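Local coordinates for cell division control protein 4 (Saccharomyces cerevisiae, PDB 3V7D) that recognises phosphorylated targets such as the CDK inhibitor SIC1 as the substrate-binding F-box and WD-repeat subunit of an SCF ubiquitin ligase, at residues E131-R145 against L156-Y170. The protein carries 1 engineered substitution. Residues are numbered along the deposited sequence; the frame is centred on the assembly and turned at random.
Sequences EDNYVITGADDKMIR and LQLSGHDGGVWALKY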
# COMPACT_ATOMS: atom_id res chain seq x y z
N GLU B 131 7.43 14.18 -2.73
CA GLU B 131 6.82 14.15 -1.40
C GLU B 131 6.21 15.51 -1.11
O GLU B 131 6.66 16.53 -1.64
CB GLU B 131 7.87 13.87 -0.31
CG GLU B 131 8.79 12.67 -0.53
CD GLU B 131 8.07 11.34 -0.38
OE1 GLU B 131 8.58 10.33 -0.91
OE2 GLU B 131 7.01 11.30 0.28
N ASP B 132 5.17 15.53 -0.28
CA ASP B 132 4.67 16.76 0.32
C ASP B 132 4.30 17.83 -0.69
O ASP B 132 4.57 19.02 -0.47
CB ASP B 132 5.74 17.35 1.25
CG ASP B 132 5.30 17.41 2.69
OD1 ASP B 132 4.07 17.44 2.93
OD2 ASP B 132 6.18 17.45 3.57
N ASN B 133 3.71 17.41 -1.81
CA ASN B 133 3.33 18.33 -2.88
C ASN B 133 4.52 19.01 -3.56
O ASN B 133 4.36 19.98 -4.29
CB ASN B 133 2.31 19.35 -2.38
CG ASN B 133 1.13 18.70 -1.68
OD1 ASN B 133 0.51 17.78 -2.21
ND2 ASN B 133 0.84 19.15 -0.47
N TYR B 134 5.71 18.48 -3.31
CA TYR B 134 6.91 18.93 -4.01
C TYR B 134 7.39 17.85 -4.97
O TYR B 134 7.36 16.66 -4.65
CB TYR B 134 8.05 19.22 -3.04
CG TYR B 134 7.87 20.43 -2.15
CD1 TYR B 134 7.65 21.69 -2.69
CD2 TYR B 134 7.97 20.31 -0.77
CE1 TYR B 134 7.51 22.80 -1.87
CE2 TYR B 134 7.82 21.40 0.05
CZ TYR B 134 7.59 22.65 -0.50
OH TYR B 134 7.45 23.74 0.33
N VAL B 135 7.83 18.27 -6.15
CA VAL B 135 8.62 17.40 -7.01
C VAL B 135 10.00 18.01 -7.07
O VAL B 135 10.15 19.21 -7.35
CB VAL B 135 8.04 17.28 -8.43
CG1 VAL B 135 8.83 16.23 -9.21
CG2 VAL B 135 6.57 16.90 -8.38
N ILE B 136 11.01 17.20 -6.78
CA ILE B 136 12.37 17.70 -6.67
C ILE B 136 13.30 16.85 -7.53
O ILE B 136 13.31 15.63 -7.42
CB ILE B 136 12.85 17.69 -5.21
CG1 ILE B 136 11.82 18.38 -4.31
CG2 ILE B 136 14.21 18.36 -5.08
CD1 ILE B 136 12.03 18.14 -2.84
N THR B 137 14.08 17.51 -8.39
CA THR B 137 14.96 16.81 -9.31
C THR B 137 16.39 17.33 -9.25
O THR B 137 16.63 18.51 -8.99
CB THR B 137 14.48 16.96 -10.77
OG1 THR B 137 14.26 18.34 -11.06
CG2 THR B 137 13.18 16.18 -11.00
N GLY B 138 17.34 16.43 -9.49
CA GLY B 138 18.74 16.79 -9.58
C GLY B 138 19.32 16.33 -10.91
O GLY B 138 18.86 15.35 -11.50
N ALA B 139 20.34 17.04 -11.39
CA ALA B 139 21.02 16.64 -12.61
C ALA B 139 22.51 16.95 -12.58
O ALA B 139 23.03 17.48 -11.60
CB ALA B 139 20.36 17.28 -13.82
N ASP B 140 23.19 16.63 -13.68
CA ASP B 140 24.62 16.86 -13.77
C ASP B 140 24.92 18.32 -14.11
O ASP B 140 26.07 18.69 -14.31
CB ASP B 140 25.26 15.93 -14.79
CG ASP B 140 26.65 15.49 -14.38
OD1 ASP B 140 26.82 15.07 -13.21
OD2 ASP B 140 27.58 15.58 -15.21
N ASP B 141 23.87 19.14 -14.17
CA ASP B 141 24.02 20.57 -14.38
C ASP B 141 24.24 21.30 -13.06
O ASP B 141 24.14 22.52 -12.99
CB ASP B 141 22.81 21.15 -15.12
CG ASP B 141 21.53 21.13 -14.28
OD1 ASP B 141 21.46 20.36 -13.30
OD2 ASP B 141 20.59 21.87 -14.62
N LYS B 142 24.53 20.53 -12.01
CA LYS B 142 24.82 21.05 -10.67
C LYS B 142 23.62 21.68 -9.98
O LYS B 142 23.75 22.25 -8.89
CB LYS B 142 26.00 22.04 -10.71
CG LYS B 142 27.25 21.52 -11.41
CD LYS B 142 28.33 22.61 -11.51
CE LYS B 142 29.53 22.12 -12.30
NZ LYS B 142 30.59 23.17 -12.42
N MET B 143 22.44 21.57 -10.59
CA MET B 143 21.24 22.22 -10.07
C MET B 143 20.23 21.27 -9.44
O MET B 143 20.14 20.09 -9.79
CB MET B 143 20.55 23.01 -11.19
CG MET B 143 21.42 24.07 -11.83
SD MET B 143 22.11 25.19 -10.59
CE MET B 143 22.85 26.44 -11.65
N ILE B 144 19.46 21.81 -8.50
CA ILE B 144 18.31 21.11 -7.94
C ILE B 144 17.07 21.94 -8.24
O ILE B 144 17.02 23.13 -7.93
CB ILE B 144 18.44 20.96 -6.41
CG1 ILE B 144 19.66 20.11 -6.06
CG2 ILE B 144 17.18 20.34 -5.83
CD1 ILE B 144 19.86 19.91 -4.57
N ARG B 145 16.07 21.32 -8.87
CA ARG B 145 14.86 22.05 -9.20
C ARG B 145 13.67 21.55 -8.38
O ARG B 145 13.51 20.35 -8.18
CB ARG B 145 14.57 21.97 -10.70
CG ARG B 145 15.61 22.69 -11.56
CD ARG B 145 15.33 22.56 -13.05
NE ARG B 145 14.20 23.37 -13.49
CZ ARG B 145 14.28 24.65 -13.83
NH1 ARG B 145 15.45 25.28 -13.76
NH2 ARG B 145 13.21 25.31 -14.23
N LEU B 156 11.29 26.95 -7.75
CA LEU B 156 12.60 27.58 -7.68
C LEU B 156 13.71 26.58 -7.98
O LEU B 156 13.52 25.37 -7.91
CB LEU B 156 12.83 28.25 -6.32
CG LEU B 156 12.56 27.49 -5.02
CD1 LEU B 156 13.61 26.41 -4.73
CD2 LEU B 156 12.49 28.46 -3.85
N GLN B 157 14.88 27.12 -8.32
CA GLN B 157 16.06 26.31 -8.55
C GLN B 157 17.05 26.50 -7.40
O GLN B 157 17.36 27.63 -7.02
CB GLN B 157 16.72 26.68 -9.88
CG GLN B 157 18.02 25.96 -10.17
CD GLN B 157 18.36 25.97 -11.65
OE1 GLN B 157 17.98 25.06 -12.39
NE2 GLN B 157 19.07 26.99 -12.09
N LEU B 158 17.52 25.40 -6.84
CA LEU B 158 18.51 25.44 -5.77
C LEU B 158 19.91 25.23 -6.33
O LEU B 158 20.24 24.14 -6.80
CB LEU B 158 18.19 24.39 -4.70
CG LEU B 158 16.91 24.64 -3.90
CD1 LEU B 158 16.56 23.44 -3.04
CD2 LEU B 158 17.07 25.88 -3.04
N SER B 159 20.72 26.28 -6.30
CA SER B 159 22.10 26.22 -6.79
C SER B 159 23.08 26.33 -5.64
O SER B 159 22.76 26.91 -4.59
CB SER B 159 22.36 27.34 -7.79
OG SER B 159 22.28 28.60 -7.15
N GLY B 160 24.28 25.80 -5.83
CA GLY B 160 25.30 25.84 -4.80
C GLY B 160 26.33 24.73 -4.95
O GLY B 160 27.51 24.93 -4.66
N HIS B 161 25.88 23.57 -5.41
CA HIS B 161 26.79 22.47 -5.69
C HIS B 161 27.79 22.85 -6.78
O HIS B 161 27.42 23.48 -7.77
CB HIS B 161 26.03 21.21 -6.10
CG HIS B 161 25.60 20.35 -4.94
ND1 HIS B 161 26.50 19.81 -4.05
CD2 HIS B 161 24.38 19.93 -4.55
CE1 HIS B 161 25.84 19.10 -3.15
NE2 HIS B 161 24.55 19.16 -3.43
N ASP B 162 29.05 22.47 -6.59
CA ASP B 162 30.09 22.74 -7.58
C ASP B 162 30.26 21.55 -8.52
O ASP B 162 31.06 21.59 -9.45
CB ASP B 162 31.41 23.06 -6.88
CG ASP B 162 31.32 24.31 -6.02
OD1 ASP B 162 30.80 25.33 -6.51
OD2 ASP B 162 31.76 24.26 -4.86
N GLY B 163 29.49 20.49 -8.27
CA GLY B 163 29.49 19.32 -9.12
C GLY B 163 28.07 18.83 -9.35
O GLY B 163 27.12 19.36 -8.77
N GLY B 164 27.92 17.83 -10.21
CA GLY B 164 26.61 17.28 -10.51
C GLY B 164 25.93 16.68 -9.29
O GLY B 164 26.60 16.16 -8.40
N VAL B 165 24.61 16.75 -9.26
CA VAL B 165 23.83 16.20 -8.15
C VAL B 165 23.40 14.79 -8.50
O VAL B 165 22.76 14.56 -9.52
CB VAL B 165 22.57 17.04 -7.90
CG1 VAL B 165 21.79 16.50 -6.71
CG2 VAL B 165 22.94 18.51 -7.68
N TRP B 166 23.75 13.83 -7.65
CA TRP B 166 23.47 12.43 -7.96
C TRP B 166 22.66 11.70 -6.89
O TRP B 166 22.33 10.53 -7.05
CB TRP B 166 24.77 11.68 -8.27
CG TRP B 166 25.30 11.99 -9.63
CD1 TRP B 166 26.08 13.05 -9.98
CD2 TRP B 166 25.06 11.25 -10.83
NE1 TRP B 166 26.35 13.01 -11.32
CE2 TRP B 166 25.74 11.92 -11.87
CE3 TRP B 166 24.35 10.09 -11.13
CZ2 TRP B 166 25.73 11.46 -13.19
CZ3 TRP B 166 24.33 9.63 -12.43
CH2 TRP B 166 25.02 10.32 -13.45
N ALA B 167 22.33 12.40 -5.81
CA ALA B 167 21.50 11.82 -4.77
C ALA B 167 20.66 12.88 -4.07
O ALA B 167 21.16 13.97 -3.74
CB ALA B 167 22.36 11.06 -3.77
N LEU B 168 19.39 12.57 -3.85
CA LEU B 168 18.45 13.49 -3.21
C LEU B 168 17.58 12.75 -2.22
O LEU B 168 17.14 11.63 -2.49
CB LEU B 168 17.53 14.12 -4.26
CG LEU B 168 17.98 15.35 -5.03
CD1 LEU B 168 16.85 15.79 -5.95
CD2 LEU B 168 18.37 16.47 -4.09
N LYS B 169 17.30 13.37 -1.08
CA LYS B 169 16.37 12.80 -0.12
C LYS B 169 15.59 13.89 0.60
O LYS B 169 16.17 14.74 1.28
CB LYS B 169 17.10 11.92 0.89
CG LYS B 169 16.18 11.02 1.71
CD LYS B 169 15.68 9.84 0.88
CE LYS B 169 14.84 8.89 1.71
NZ LYS B 169 14.59 7.60 1.01
N TYR B 170 14.28 13.85 0.45
CA TYR B 170 13.41 14.80 1.13
C TYR B 170 13.21 14.36 2.57
O TYR B 170 13.00 13.18 2.85
CB TYR B 170 12.07 14.89 0.41
CG TYR B 170 11.12 15.90 1.01
CD1 TYR B 170 11.16 17.23 0.62
CD2 TYR B 170 10.19 15.52 1.97
CE1 TYR B 170 10.30 18.16 1.17
CE2 TYR B 170 9.32 16.45 2.52
CZ TYR B 170 9.38 17.76 2.12
OH TYR B 170 8.53 18.69 2.67
O HOH W 1 18.71 23.72 -14.78
O HOH W 2 24.89 24.63 -8.24
O HOH W 3 23.08 22.79 -6.24
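Q157 OE1 is gripped twice: R145 NH1 donates to it at 2.9 Å, the oxygen lying near the guanidinium plane while NH1 stands well above the amide plane (60° out), and water 1 donates to it while also bridging to D141 OD2. M143 crosses the Q157 side chain at a slant, its CG near the amide carbon CD, and its chain, bent at chi2, brings SD to 3.5 Å from S159 CB. On the sheet face away from R145 and Q157, I144 and L158 form an antiparallel hydrogen-bonded pair; L158 N reaches I144 O at 2.6 Å, almost straight on the carbonyl. Strands 144-148 and 153-158 are the outer two of a four-stranded blade of the WD40 beta-propeller, and 165-170 is the innermost strand of the next, so the remaining contacts join two blades. V165 N donates to A139 O (2.9 Å). W166 NE1 meets D140 OD1 at 2.8 Å on its anti side, tilted from the carboxylate plane; W166 also packs on the bound peptide. Between the blades, L168 CD2 meets I144 CD1 while its CD1 rests on the backbone at G138 N (3.6 Å). With CG anti to the backbone N (chi1 -178°), Y170 extends past I136 CD1 and Y134, and its OH donates to D132 OD2 at 2.8 Å; G174 N bonds to the same hydroxyl.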